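PDB 2YXL: 450aa long hypothetical fmu protein, which probably binds RNA and uses S-adenosylmethionine to methylate carbon 5 of cytosines in tRNA or rRNA. Local coordinates for residues P158-L161 with I162-K166; D171-E174 with D175-S179. All coordinates share one frame; numbering follows the deposited sequence.

Contact 1: P158-L161 with I162-K166; sequences PSWL and IERVK
V165 has CG1 anti to its backbone N (chi1 173°), which leaves CG2 beside that N and turned back toward L161, where it meets CD2 at 3.8 Å. In R164, CG is likewise anti to the backbone N, and a bend at chi2 carries the guanidinium past the W160 ring to E358. The setting is the opening turn of helix 159-169, with P158 at the N-cap, a position whose backbone suits the phi fixed by the proline ring. Its carbonyl starts the helical i to i+4 bonding, taking the amide of I162 in an almost straight bond (I162 N to P158 O, 3.1 Å, 173° at the hydrogen). S159 and W160 accept from E163 and R164 in turn, and V165 N reaches L161 O at 2.8 Å. L161 also lays its CB over the centre of the W160 ring, 4.2 Å above the plane. R164 NH1 comes obliquely to W160 CZ3 at 4.5 Å, but its firm charge partner is E358, and F393 adds a cation-pi contact. The branched apolar residues suit the buried side: V165 meets helix 173-181 and I162 meets helix 147-155. The CG1 methylene of I162 lies 3.5 Å from P158 O.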
loop_
_atom_site.group_PDB
_atom_site.type_symbol
_atom_site.label_atom_id
_atom_site.label_comp_id
_atom_site.label_asym_id
_atom_site.label_seq_id
_atom_site.Cartn_x
_atom_site.Cartn_y
_atom_site.Cartn_z
ATOM N N PRO A 158 -7.652 12.566 9.445
ATOM C CA PRO A 158 -7.335 13.402 10.606
ATOM C C PRO A 158 -7.032 14.839 10.194
ATOM O O PRO A 158 -6.531 15.076 9.092
ATOM C CB PRO A 158 -6.091 12.736 11.196
ATOM C CG PRO A 158 -5.467 12.022 10.058
ATOM C CD PRO A 158 -6.589 11.583 9.165
ATOM N N SER A 159 -7.343 15.778 11.083
ATOM C CA SER A 159 -7.229 17.212 10.809
ATOM C C SER A 159 -5.835 17.657 10.358
ATOM O O SER A 159 -5.713 18.515 9.480
ATOM C CB SER A 159 -7.671 18.020 12.034
ATOM O OG SER A 159 -7.921 19.371 11.685
ATOM N N TRP A 160 -4.795 17.072 10.954
ATOM C CA TRP A 160 -3.410 17.408 10.606
ATOM C C TRP A 160 -3.079 17.035 9.161
ATOM O O TRP A 160 -2.345 17.761 8.488
ATOM C CB TRP A 160 -2.413 16.755 11.576
ATOM C CG TRP A 160 -2.124 15.297 11.305
ATOM C CD1 TRP A 160 -2.747 14.221 11.867
ATOM C CD2 TRP A 160 -1.139 14.765 10.404
ATOM N NE1 TRP A 160 -2.214 13.052 11.374
ATOM C CE2 TRP A 160 -1.226 13.357 10.474
ATOM C CE3 TRP A 160 -0.192 15.344 9.544
ATOM C CZ2 TRP A 160 -0.402 12.514 9.718
ATOM C CZ3 TRP A 160 0.627 14.507 8.790
ATOM C CH2 TRP A 160 0.515 13.107 8.884
ATOM N N LEU A 161 -3.619 15.905 8.698
ATOM C CA LEU A 161 -3.398 15.438 7.334
ATOM C C LEU A 161 -4.138 16.333 6.349
ATOM O O LEU A 161 -3.564 16.763 5.348
ATOM C CB LEU A 161 -3.859 13.986 7.165
ATOM C CG LEU A 161 -3.034 13.004 6.314
ATOM C CD1 LEU A 161 -3.951 11.976 5.666
ATOM C CD2 LEU A 161 -2.157 13.671 5.250
ATOM N N ILE A 162 -5.408 16.611 6.646
ATOM C CA ILE A 162 -6.231 17.512 5.836
ATOM C C ILE A 162 -5.531 18.855 5.643
ATOM O O ILE A 162 -5.476 19.383 4.530
ATOM C CB ILE A 162 -7.626 17.731 6.473
ATOM C CG1 ILE A 162 -8.402 16.409 6.518
ATOM C CG2 ILE A 162 -8.403 18.816 5.723
ATOM C CD1 ILE A 162 -9.680 16.452 7.343
ATOM N N GLU A 163 -4.989 19.389 6.737
ATOM C CA GLU A 163 -4.252 20.645 6.715
ATOM C C GLU A 163 -2.999 20.530 5.846
ATOM O O GLU A 163 -2.737 21.389 5.001
ATOM C CB GLU A 163 -3.883 21.064 8.144
ATOM C CG GLU A 163 -3.720 22.571 8.343
ATOM C CD GLU A 163 -5.026 23.341 8.169
ATOM O OE1 GLU A 163 -4.997 24.421 7.536
ATOM O OE2 GLU A 163 -6.078 22.867 8.656
ATOM N N ARG A 164 -2.245 19.450 6.048
ATOM C CA ARG A 164 -1.002 19.202 5.317
ATOM C C ARG A 164 -1.231 19.009 3.814
ATOM O O ARG A 164 -0.424 19.463 3.004
ATOM C CB ARG A 164 -0.268 17.996 5.917
ATOM C CG ARG A 164 1.214 17.893 5.572
ATOM C CD ARG A 164 2.047 18.951 6.282
ATOM N NE ARG A 164 3.480 18.704 6.126
ATOM C CZ ARG A 164 4.245 18.104 7.036
ATOM N NH1 ARG A 164 3.727 17.688 8.188
ATOM N NH2 ARG A 164 5.537 17.925 6.796
ATOM N N VAL A 165 -2.327 18.342 3.447
ATOM C CA VAL A 165 -2.708 18.179 2.039
ATOM C C VAL A 165 -3.112 19.526 1.424
ATOM O O VAL A 165 -2.718 19.838 0.295
ATOM C CB VAL A 165 -3.826 17.111 1.849
ATOM C CG1 VAL A 165 -4.318 17.074 0.405
ATOM C CG2 VAL A 165 -3.330 15.729 2.259
ATOM N N LYS A 166 -3.873 20.326 2.174
ATOM C CA LYS A 166 -4.260 21.677 1.733
ATOM C C LYS A 166 -3.062 22.560 1.387
ATOM O O LYS A 166 -3.121 23.342 0.438
ATOM C CB LYS A 166 -5.147 22.374 2.771
ATOM C CG LYS A 166 -6.639 22.245 2.499
ATOM C CD LYS A 166 -7.467 22.897 3.600
ATOM C CE LYS A 166 -8.955 22.618 3.409
ATOM N NZ LYS A 166 -9.788 23.156 4.524
#

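Contact 2: D171-E174 with D175-S179; sequences DETE and DFFRS
Three successive i to i+4 bonds tie 171-174 to 175-179 as helix 173-181 gets under way. F176 N reaches E172 O at 3.0 Å, and the amides of F177 and R178 bond to T173 O and E174 O. On the buried flank, T173 and F177 lie side by side and point the same way. With OG1 beside the backbone N (chi1 -54°), CG2 falls anti to that N and the threonine methyl comes to the edge of the F177 ring, in its plane, 3.7 Å from CE1, while OG1 is hydrogen-bonded to G170 O. F176 and F177 form a T-shaped pair: F176 CD1 stands 3.8 Å above the centre of the F177 ring. Y155 also meets F177, the two rings nearly parallel. With F177 cut back to an alanine, the T173 methyl and the Y155 ring are likely to lose their aromatic partner and a gap to open beside F176. The outer flank is charged. E174 extends beyond CG, and its CG lies over one face of the R178 guanidinium; E174 OE1 and R178 NH1 make a loose salt bridge at 3.6 Å. D175 grips the same group more closely, with OD1 2.9 Å from R178 NH2 in the guanidinium plane, though the nitrogen stands above the carboxylate plane. Long E174 and R178 reach across one turn, while short D175 meets the arginine from three residues back; charge suits a flank open to solvent. E172 instead turns to H434 and R435. S179 OG returns its proton to F176 O at 2.7 Å, which satisfies a hydroxyl within the helix. Here is an amphipathic helix of the ferredoxin-like family region, its F176 side chain about 11 Å from that of C390, the predicted nucleophile of the methyltransferase.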
loop_
_atom_site.group_PDB
_atom_site.type_symbol
_atom_site.label_atom_id
_atom_site.label_comp_id
_atom_site.label_asym_id
_atom_site.label_seq_id
_atom_site.Cartn_x
_atom_site.Cartn_y
_atom_site.Cartn_z
ATOM N N ASP A 171 -6.922 23.953 -3.855
ATOM C CA ASP A 171 -8.247 23.729 -4.443
ATOM C C ASP A 171 -8.539 22.256 -4.726
ATOM O O ASP A 171 -9.697 21.836 -4.717
ATOM C CB ASP A 171 -8.394 24.529 -5.745
ATOM C CG ASP A 171 -8.428 26.033 -5.518
ATOM O OD1 ASP A 171 -8.540 26.776 -6.515
ATOM O OD2 ASP A 171 -8.349 26.477 -4.351
ATOM N N GLU A 172 -7.483 21.484 -4.969
ATOM C CA GLU A 172 -7.609 20.074 -5.344
ATOM C C GLU A 172 -7.731 19.119 -4.154
ATOM O O GLU A 172 -7.877 17.910 -4.343
ATOM C CB GLU A 172 -6.439 19.659 -6.245
ATOM C CG GLU A 172 -6.466 20.298 -7.632
ATOM C CD GLU A 172 -5.293 19.888 -8.512
ATOM O OE1 GLU A 172 -4.658 18.845 -8.244
ATOM O OE2 GLU A 172 -5.013 20.613 -9.488
ATOM N N THR A 173 -7.686 19.662 -2.936
ATOM C CA THR A 173 -7.730 18.859 -1.706
ATOM C C THR A 173 -8.971 17.966 -1.619
ATOM O O THR A 173 -8.865 16.786 -1.278
ATOM C CB THR A 173 -7.617 19.745 -0.438
ATOM O OG1 THR A 173 -6.442 20.558 -0.527
ATOM C CG2 THR A 173 -7.533 18.899 0.828
ATOM N N GLU A 174 -10.138 18.529 -1.930
ATOM C CA GLU A 174 -11.396 17.782 -1.897
ATOM C C GLU A 174 -11.392 16.614 -2.890
ATOM O O GLU A 174 -11.793 15.503 -2.546
ATOM C CB GLU A 174 -12.589 18.712 -2.150
ATOM C CG GLU A 174 -13.954 18.061 -1.920
ATOM C CD GLU A 174 -15.115 19.046 -1.972
ATOM O OE1 GLU A 174 -16.103 18.825 -1.241
ATOM O OE2 GLU A 174 -15.051 20.034 -2.735
ATOM N N ASP A 175 -10.926 16.873 -4.110
ATOM C CA ASP A 175 -10.839 15.846 -5.151
ATOM C C ASP A 175 -9.871 14.721 -4.782
ATOM O O ASP A 175 -10.143 13.546 -5.062
ATOM C CB ASP A 175 -10.452 16.464 -6.498
ATOM C CG ASP A 175 -11.596 17.224 -7.145
ATOM O OD1 ASP A 175 -12.761 16.783 -7.021
ATOM O OD2 ASP A 175 -11.329 18.260 -7.791
ATOM N N PHE A 176 -8.753 15.088 -4.153
ATOM C CA PHE A 176 -7.770 14.118 -3.671
ATOM C C PHE A 176 -8.403 13.131 -2.701
ATOM O O PHE A 176 -8.261 11.916 -2.860
ATOM C CB PHE A 176 -6.583 14.819 -3.004
ATOM C CG PHE A 176 -5.649 13.880 -2.285
ATOM C CD1 PHE A 176 -5.757 13.685 -0.910
ATOM C CD2 PHE A 176 -4.665 13.181 -2.983
ATOM C CE1 PHE A 176 -4.901 12.814 -0.241
ATOM C CE2 PHE A 176 -3.804 12.307 -2.323
ATOM C CZ PHE A 176 -3.922 12.125 -0.947
ATOM N N PHE A 177 -9.098 13.658 -1.696
ATOM C CA PHE A 177 -9.742 12.807 -0.702
ATOM C C PHE A 177 -10.902 12.007 -1.286
ATOM O O PHE A 177 -11.128 10.874 -0.879
ATOM C CB PHE A 177 -10.144 13.594 0.549
ATOM C CG PHE A 177 -8.986 13.914 1.451
ATOM C CD1 PHE A 177 -8.484 15.209 1.532
ATOM C CD2 PHE A 177 -8.372 12.912 2.197
ATOM C CE1 PHE A 177 -7.401 15.505 2.357
ATOM C CE2 PHE A 177 -7.287 13.198 3.018
ATOM C CZ PHE A 177 -6.802 14.500 3.101
ATOM N N ARG A 178 -11.608 12.583 -2.255
ATOM C CA ARG A 178 -12.612 11.834 -3.009
ATOM C C ARG A 178 -12.008 10.610 -3.702
ATOM O O ARG A 178 -12.530 9.504 -3.567
ATOM C CB ARG A 178 -13.347 12.729 -4.011
ATOM C CG ARG A 178 -14.583 13.400 -3.426
ATOM C CD ARG A 178 -15.533 13.879 -4.511
ATOM N NE ARG A 178 -15.089 15.134 -5.116
ATOM C CZ ARG A 178 -15.580 16.335 -4.811
ATOM N NH1 ARG A 178 -16.545 16.459 -3.905
ATOM N NH2 ARG A 178 -15.106 17.418 -5.419
ATOM N N SER A 179 -10.897 10.809 -4.412
ATOM C CA SER A 179 -10.221 9.712 -5.111
ATOM C C SER A 179 -9.647 8.623 -4.194
ATOM O O SER A 179 -9.597 7.459 -4.587
ATOM C CB SER A 179 -9.133 10.239 -6.043
ATOM O OG SER A 179 -8.065 10.816 -5.313
#

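Contacts 1 and 2 each close a turn near the start of one of two consecutive helices, 159-169 and 173-181, and both are partly buried. Their apolar flanks face each other: V165 CG1 lies 3.7 Å from T173 CG2, and V165 CG2 lies 3.8 Å from F177 CZ, with F176 also touching that valine. The chemistry differs on the other sides. In contact 1 the arginine looks outside its helix, toward E358 and F393, and links it to distant parts of the chain. In contact 2 the arginine is held by acids of its own helix on an exposed flank, while the buried flank relies on aromatic rings in place of aliphatic branches.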